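Local atomic coordinates of dioxygenase (PDB entry 5V2D), a protein that probably cleaves the central double bond of lignin-derived stilbenes with molecular oxygen at a non-haem iron centre, giving two aldehydes. Residues G33-K37 / I406-F410; S39-V45 / S98-Y103. All blocks are in the same frame, centred on the assembly; numbering follows the deposited sequence. Where two conformers were deposited one is given.

Interaction 1: G33-K37 / I406-F410; sequences GALYK and IPFQF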
loop_
_atom_site.group_PDB
_atom_site.type_symbol
_atom_site.label_atom_id
_atom_site.label_comp_id
_atom_site.label_asym_id
_atom_site.label_seq_id
_atom_site.Cartn_x
_atom_site.Cartn_y
_atom_site.Cartn_z
ATOM N N GLY A 33 -12.876 -14.428 8.988
ATOM C CA GLY A 33 -12.326 -13.812 10.152
ATOM C C GLY A 33 -12.561 -12.307 10.153
ATOM O O GLY A 33 -13.117 -11.747 9.192
ATOM N N ALA A 34 -12.146 -11.658 11.218
ATOM C CA ALA A 34 -12.384 -10.228 11.370
ATOM C C ALA A 34 -11.667 -9.413 10.315
ATOM O O ALA A 34 -12.200 -8.423 9.834
ATOM C CB ALA A 34 -11.921 -9.775 12.740
ATOM N N LEU A 35 -10.498 -9.814 9.929
ATOM C CA LEU A 35 -9.738 -9.033 8.948
ATOM C C LEU A 35 -10.342 -9.167 7.492
ATOM O O LEU A 35 -10.369 -8.167 6.783
ATOM C CB LEU A 35 -8.307 -9.467 8.921
ATOM C CG LEU A 35 -7.370 -8.573 9.744
ATOM C CD1 LEU A 35 -7.870 -8.153 11.055
ATOM C CD2 LEU A 35 -5.947 -9.003 9.750
ATOM N N TYR A 36 -10.731 -10.361 7.090
ATOM C CA TYR A 36 -11.003 -10.618 5.670
ATOM C C TYR A 36 -12.419 -10.975 5.287
ATOM O O TYR A 36 -12.743 -11.049 4.110
ATOM C CB TYR A 36 -9.974 -11.627 5.072
ATOM C CG TYR A 36 -8.563 -11.100 5.218
ATOM C CD1 TYR A 36 -8.128 -9.977 4.476
ATOM C CD2 TYR A 36 -7.657 -11.668 6.119
ATOM C CE1 TYR A 36 -6.892 -9.449 4.631
ATOM C CE2 TYR A 36 -6.373 -11.129 6.262
ATOM C CZ TYR A 36 -6.021 -9.997 5.557
ATOM O OH TYR A 36 -4.787 -9.444 5.683
ATOM N N LYS A 37 -13.318 -11.100 6.254
ATOM C CA LYS A 37 -14.659 -11.270 5.900
ATOM C C LYS A 37 -15.118 -10.028 5.112
ATOM O O LYS A 37 -14.771 -8.898 5.449
ATOM C CB LYS A 37 -15.508 -11.465 7.134
ATOM C CG LYS A 37 -16.953 -11.717 6.932
ATOM C CD LYS A 37 -17.680 -11.823 8.319
ATOM C CE LYS A 37 -17.143 -12.921 9.250
ATOM N NZ LYS A 37 -17.704 -12.690 10.623
ATOM N N ILE A 406 -4.263 -17.193 12.958
ATOM C CA ILE A 406 -3.523 -15.951 12.819
ATOM C C ILE A 406 -3.602 -15.511 11.385
ATOM O O ILE A 406 -3.180 -16.218 10.514
ATOM C CB ILE A 406 -2.045 -16.082 13.281
ATOM C CG1 ILE A 406 -1.952 -16.574 14.742
ATOM C CG2 ILE A 406 -1.301 -14.741 13.036
ATOM C CD1 ILE A 406 -0.620 -17.282 15.064
ATOM N N PRO A 407 -4.133 -14.312 11.139
ATOM C CA PRO A 407 -4.386 -13.995 9.728
ATOM C C PRO A 407 -3.166 -13.500 9.039
ATOM O O PRO A 407 -2.226 -13.091 9.685
ATOM C CB PRO A 407 -5.512 -12.950 9.803
ATOM C CG PRO A 407 -5.421 -12.378 11.160
ATOM C CD PRO A 407 -4.827 -13.404 12.064
ATOM N N PHE A 408 -3.216 -13.490 7.732
ATOM C CA PHE A 408 -2.291 -12.755 6.880
ATOM C C PHE A 408 -2.298 -11.232 7.265
ATOM O O PHE A 408 -3.320 -10.632 7.557
ATOM C CB PHE A 408 -2.763 -12.948 5.408
ATOM C CG PHE A 408 -1.910 -12.275 4.357
ATOM C CD1 PHE A 408 -2.485 -11.353 3.442
ATOM C CD2 PHE A 408 -0.563 -12.607 4.203
ATOM C CE1 PHE A 408 -1.714 -10.745 2.422
ATOM C CE2 PHE A 408 0.203 -11.995 3.195
ATOM C CZ PHE A 408 -0.368 -11.078 2.294
ATOM N N GLN A 409 -1.133 -10.620 7.203
ATOM C CA GLN A 409 -0.878 -9.202 7.563
ATOM C C GLN A 409 -1.385 -8.892 9.045
ATOM O O GLN A 409 -1.973 -7.852 9.312
ATOM C CB GLN A 409 -1.501 -8.269 6.519
ATOM C CG GLN A 409 -0.791 -8.195 5.123
ATOM C CD GLN A 409 -1.636 -7.405 4.079
ATOM O OE1 GLN A 409 -2.885 -7.588 4.061
ATOM N NE2 GLN A 409 -1.026 -6.449 3.283
ATOM N N PHE A 410 -1.166 -9.812 9.976
ATOM C CA PHE A 410 -1.396 -9.598 11.376
ATOM C C PHE A 410 -0.223 -8.836 12.051
ATOM O O PHE A 410 0.900 -9.329 12.053
ATOM C CB PHE A 410 -1.615 -10.956 12.103
ATOM C CG PHE A 410 -1.934 -10.818 13.563
ATOM C CD1 PHE A 410 -0.961 -10.985 14.504
ATOM C CD2 PHE A 410 -3.181 -10.562 13.987
ATOM C CE1 PHE A 410 -1.265 -10.893 15.883
ATOM C CE2 PHE A 410 -3.479 -10.438 15.320
ATOM C CZ PHE A 410 -2.473 -10.607 16.286
#
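The type II beta turn from Pro407 to Phe410 meets the single-turn helix 33-36 through Tyr36 and Leu35. The Tyr36 hydroxyl donates a hydrogen bond of 2.7 Å from OH to Phe408 O; the carbonyl oxygen lies in the plane of the ring, at its edge, whereas the hydroxyl sits above the carbonyl plane, 59° out of it. With CG anti to the carbonyl carbon (chi1 -59°), the phenol reaches across to the turn and lies nearly coplanar with the Gln409 amide, whose OE1 is 3.1 Å from Tyr36 OH. The turn belongs to the loop between strands 387-392 and 413-418 of one propeller blade, in the seven-bladed fold of carotenoid-cleavage oxygenases. The side chain of Gln409 is about 8 Å from the bound iron. A phenylalanine in place of Tyr36 would probably leave the Phe408 carbonyl without this donor and loosen the turn's hold on the helix. Next to the phenol, Leu35 CD2 packs 3.7 Å from Pro407 CG, the two side chains crossing at about a right angle. Pro407 CB also touches the Tyr36 ring edge, 4.1 Å from CE2. Phe80 meets the same ring edge-to-face.

Interaction 2: S39-V45 / S98-Y103; sequences SRIEAEV and SLRRRY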
loop_
_atom_site.group_PDB
_atom_site.type_symbol
_atom_site.label_atom_id
_atom_site.label_comp_id
_atom_site.label_asym_id
_atom_site.label_seq_id
_atom_site.Cartn_x
_atom_site.Cartn_y
_atom_site.Cartn_z
ATOM N N SER A 39 -17.143 -6.853 3.815
ATOM C CA SER A 39 -17.986 -5.851 4.529
ATOM C C SER A 39 -19.019 -5.300 3.561
ATOM O O SER A 39 -20.207 -5.548 3.705
ATOM C CB SER A 39 -17.107 -4.727 5.079
ATOM O OG SER A 39 -17.841 -3.609 5.448
ATOM N N ARG A 40 -18.536 -4.553 2.580
ATOM C CA ARG A 40 -19.340 -4.022 1.455
ATOM C C ARG A 40 -20.243 -2.919 1.945
ATOM O O ARG A 40 -21.184 -2.556 1.279
ATOM C CB ARG A 40 -20.105 -5.129 0.750
ATOM C CG ARG A 40 -19.182 -6.348 0.393
ATOM C CD ARG A 40 -19.998 -7.279 -0.536
ATOM N NE ARG A 40 -20.972 -8.039 0.231
ATOM C CZ ARG A 40 -21.787 -8.915 -0.296
ATOM N NH1 ARG A 40 -21.805 -9.167 -1.643
ATOM N NH2 ARG A 40 -22.611 -9.576 0.464
ATOM N N ILE A 41 -19.889 -2.321 3.097
ATOM C CA ILE A 41 -20.751 -1.276 3.636
ATOM C C ILE A 41 -20.253 0.082 3.086
ATOM O O ILE A 41 -19.161 0.472 3.327
ATOM C CB ILE A 41 -20.682 -1.263 5.149
ATOM C CG1 ILE A 41 -21.238 -2.573 5.777
ATOM C CG2 ILE A 41 -21.329 0.000 5.738
ATOM C CD1 ILE A 41 -20.933 -2.654 7.270
ATOM N N GLU A 42 -21.106 0.757 2.354
ATOM C CA GLU A 42 -20.971 2.149 1.993
ATOM C C GLU A 42 -21.767 2.907 3.021
ATOM O O GLU A 42 -22.904 2.585 3.259
ATOM C CB GLU A 42 -21.477 2.441 0.583
ATOM C CG GLU A 42 -20.656 1.728 -0.483
ATOM C CD GLU A 42 -21.025 2.239 -1.892
ATOM O OE1 GLU A 42 -21.993 1.701 -2.497
ATOM O OE2 GLU A 42 -20.344 3.178 -2.386
ATOM N N ALA A 43 -21.139 3.844 3.713
ATOM C CA ALA A 43 -21.765 4.408 4.919
ATOM C C ALA A 43 -21.432 5.856 5.153
ATOM O O ALA A 43 -20.441 6.378 4.621
ATOM C CB ALA A 43 -21.278 3.638 6.078
ATOM N N GLU A 44 -22.282 6.481 5.967
ATOM C CA GLU A 44 -22.016 7.806 6.493
ATOM C C GLU A 44 -22.315 7.719 8.011
ATOM O O GLU A 44 -23.416 7.275 8.379
ATOM C CB GLU A 44 -22.930 8.814 5.835
ATOM C CG GLU A 44 -22.346 10.188 5.919
ATOM C CD GLU A 44 -23.310 11.370 6.156
ATOM O OE1 GLU A 44 -24.132 11.632 5.237
ATOM O OE2 GLU A 44 -23.226 11.944 7.320
ATOM N N VAL A 45 -21.354 8.039 8.856
ATOM C CA VAL A 45 -21.590 8.158 10.297
ATOM C C VAL A 45 -21.218 9.582 10.704
ATOM O O VAL A 45 -20.074 9.978 10.574
ATOM C CB VAL A 45 -20.774 7.144 11.094
ATOM C CG1 VAL A 45 -21.242 7.104 12.576
ATOM C CG2 VAL A 45 -20.958 5.766 10.534
ATOM N N SER A 98 -16.019 12.431 11.896
ATOM C CA SER A 98 -17.067 11.794 11.088
ATOM C C SER A 98 -16.464 10.817 10.064
ATOM O O SER A 98 -15.255 10.842 9.856
ATOM C CB SER A 98 -17.904 12.843 10.398
ATOM O OG SER A 98 -17.084 13.587 9.518
ATOM N N LEU A 99 -17.299 9.937 9.502
ATOM C CA LEU A 99 -16.795 8.908 8.587
ATOM C C LEU A 99 -17.716 8.860 7.372
ATOM O O LEU A 99 -18.961 8.905 7.495
ATOM C CB LEU A 99 -16.788 7.572 9.240
ATOM C CG LEU A 99 -16.515 6.346 8.379
ATOM C CD1 LEU A 99 -15.150 6.337 7.744
ATOM C CD2 LEU A 99 -16.731 5.142 9.288
ATOM N N ARG A 100 -17.073 8.807 6.218
ATOM C CA ARG A 100 -17.726 8.384 4.976
ATOM C C ARG A 100 -16.957 7.284 4.339
ATOM O O ARG A 100 -15.757 7.310 4.358
ATOM C CB ARG A 100 -17.667 9.521 4.020
ATOM C CG ARG A 100 -18.751 10.426 4.123
ATOM C CD ARG A 100 -19.068 10.626 2.572
ATOM N NE ARG A 100 -20.444 11.039 2.303
ATOM C CZ ARG A 100 -20.882 12.226 2.677
ATOM N NH1 ARG A 100 -20.076 13.133 3.292
ATOM N NH2 ARG A 100 -22.140 12.512 2.417
ATOM N N ARG A 101 -17.675 6.293 3.784
ATOM C CA ARG A 101 -17.038 5.116 3.206
ATOM C C ARG A 101 -17.806 4.836 1.909
ATOM O O ARG A 101 -19.044 4.684 1.977
ATOM C CB ARG A 101 -17.089 3.960 4.142
ATOM C CG ARG A 101 -16.301 2.739 3.686
ATOM C CD ARG A 101 -16.115 1.753 4.848
ATOM N NE ARG A 101 -15.205 0.655 4.527
ATOM C CZ ARG A 101 -15.496 -0.587 4.247
ATOM N NH1 ARG A 101 -16.758 -1.004 4.109
ATOM N NH2 ARG A 101 -14.471 -1.432 4.034
ATOM N N ARG A 102 -17.109 4.795 0.794
ATOM C CA ARG A 102 -17.742 4.637 -0.534
ATOM C C ARG A 102 -16.830 3.817 -1.470
ATOM O O ARG A 102 -15.606 3.961 -1.430
ATOM C CB ARG A 102 -18.017 5.995 -1.250
ATOM C CG ARG A 102 -18.959 6.990 -0.591
ATOM C CD ARG A 102 -20.421 6.473 -0.569
ATOM N NE ARG A 102 -21.563 7.340 -0.227
ATOM C CZ ARG A 102 -22.155 7.478 0.973
ATOM N NH1 ARG A 102 -21.678 6.926 2.064
ATOM N NH2 ARG A 102 -23.238 8.237 1.083
ATOM N N TYR A 103 -17.463 3.069 -2.353
ATOM C CA TYR A 103 -16.769 2.352 -3.403
ATOM C C TYR A 103 -16.299 3.319 -4.438
ATOM O O TYR A 103 -17.008 4.290 -4.776
ATOM C CB TYR A 103 -17.679 1.347 -4.104
ATOM C CG TYR A 103 -17.748 -0.041 -3.482
ATOM C CD1 TYR A 103 -18.927 -0.568 -3.068
ATOM C CD2 TYR A 103 -16.582 -0.803 -3.312
ATOM C CE1 TYR A 103 -18.985 -1.847 -2.554
ATOM C CE2 TYR A 103 -16.665 -2.087 -2.818
ATOM C CZ TYR A 103 -17.887 -2.580 -2.396
ATOM O OH TYR A 103 -17.920 -3.844 -1.838
HETATM O O HOH W 1 -19.990 4.362 -4.636
HETATM O O HOH W 2 -20.157 11.740 7.528
#
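Ala43 and Val45 pair with Arg101 and Leu99 as strand 43-45 forms one edge strand, antiparallel to strand 96-103, of a five-stranded propeller blade. Both are hydrogen-bonded pairs, Ala43 N lying 2.8 Å from Arg101 O and Leu99 N 3.0 Å from Val45 O, and the Val45 and Leu99 side chains touch on the same face. The close-fitting part is the approach to the strand, where the Arg101 side chain, extended from CG to NE with CG anti to the backbone N (chi1 -173°), lets NH1 donate a hydrogen bond of 2.9 Å to Ile41 O and a weak one to Ser39 OG; its NH2 is salt-bridged to Asp68. Tyr103 N donates an almost straight hydrogen bond (168°) to Glu42 OE2, 2.9 Å away, approaching from above the carboxylate plane, while Glu42 OE1 is paired with Arg113. The face carrying Glu44 and Arg100 is looser. Glu44 lies alongside Arg100, its CG over the centre of the guanidinium, and OE1 stands 3.6 Å from Arg100 NH2, well out of that plane, so the attraction is of charge alone. Glu44 is exposed, and a water donates to both Glu44 OE2 and Leu99 O, 3.1 Å from each.

In the fold
From the N terminus the chain first forms helix 33-36, then, after a short loop, strand 43-45. Strand 50-52 leaves for another sheet, pairing with 482-486; strands 60-67 and 85-93 follow before strand 96-103 returns to pair with 43-45, so interaction 2 closes a short loop at the edge of a blade whose far edge is the C-terminal strand 496-500. Interaction 1 closes only after most of the other blades have been built, when the loop 406-410 reaches back to the helix, and interaction 2 is nested inside that long excursion. The contact centres are about 20 Å apart. Interaction 2 thus completes the edge of a blade, while interaction 1 joins the N-terminal helix to a loop of another blade near the iron.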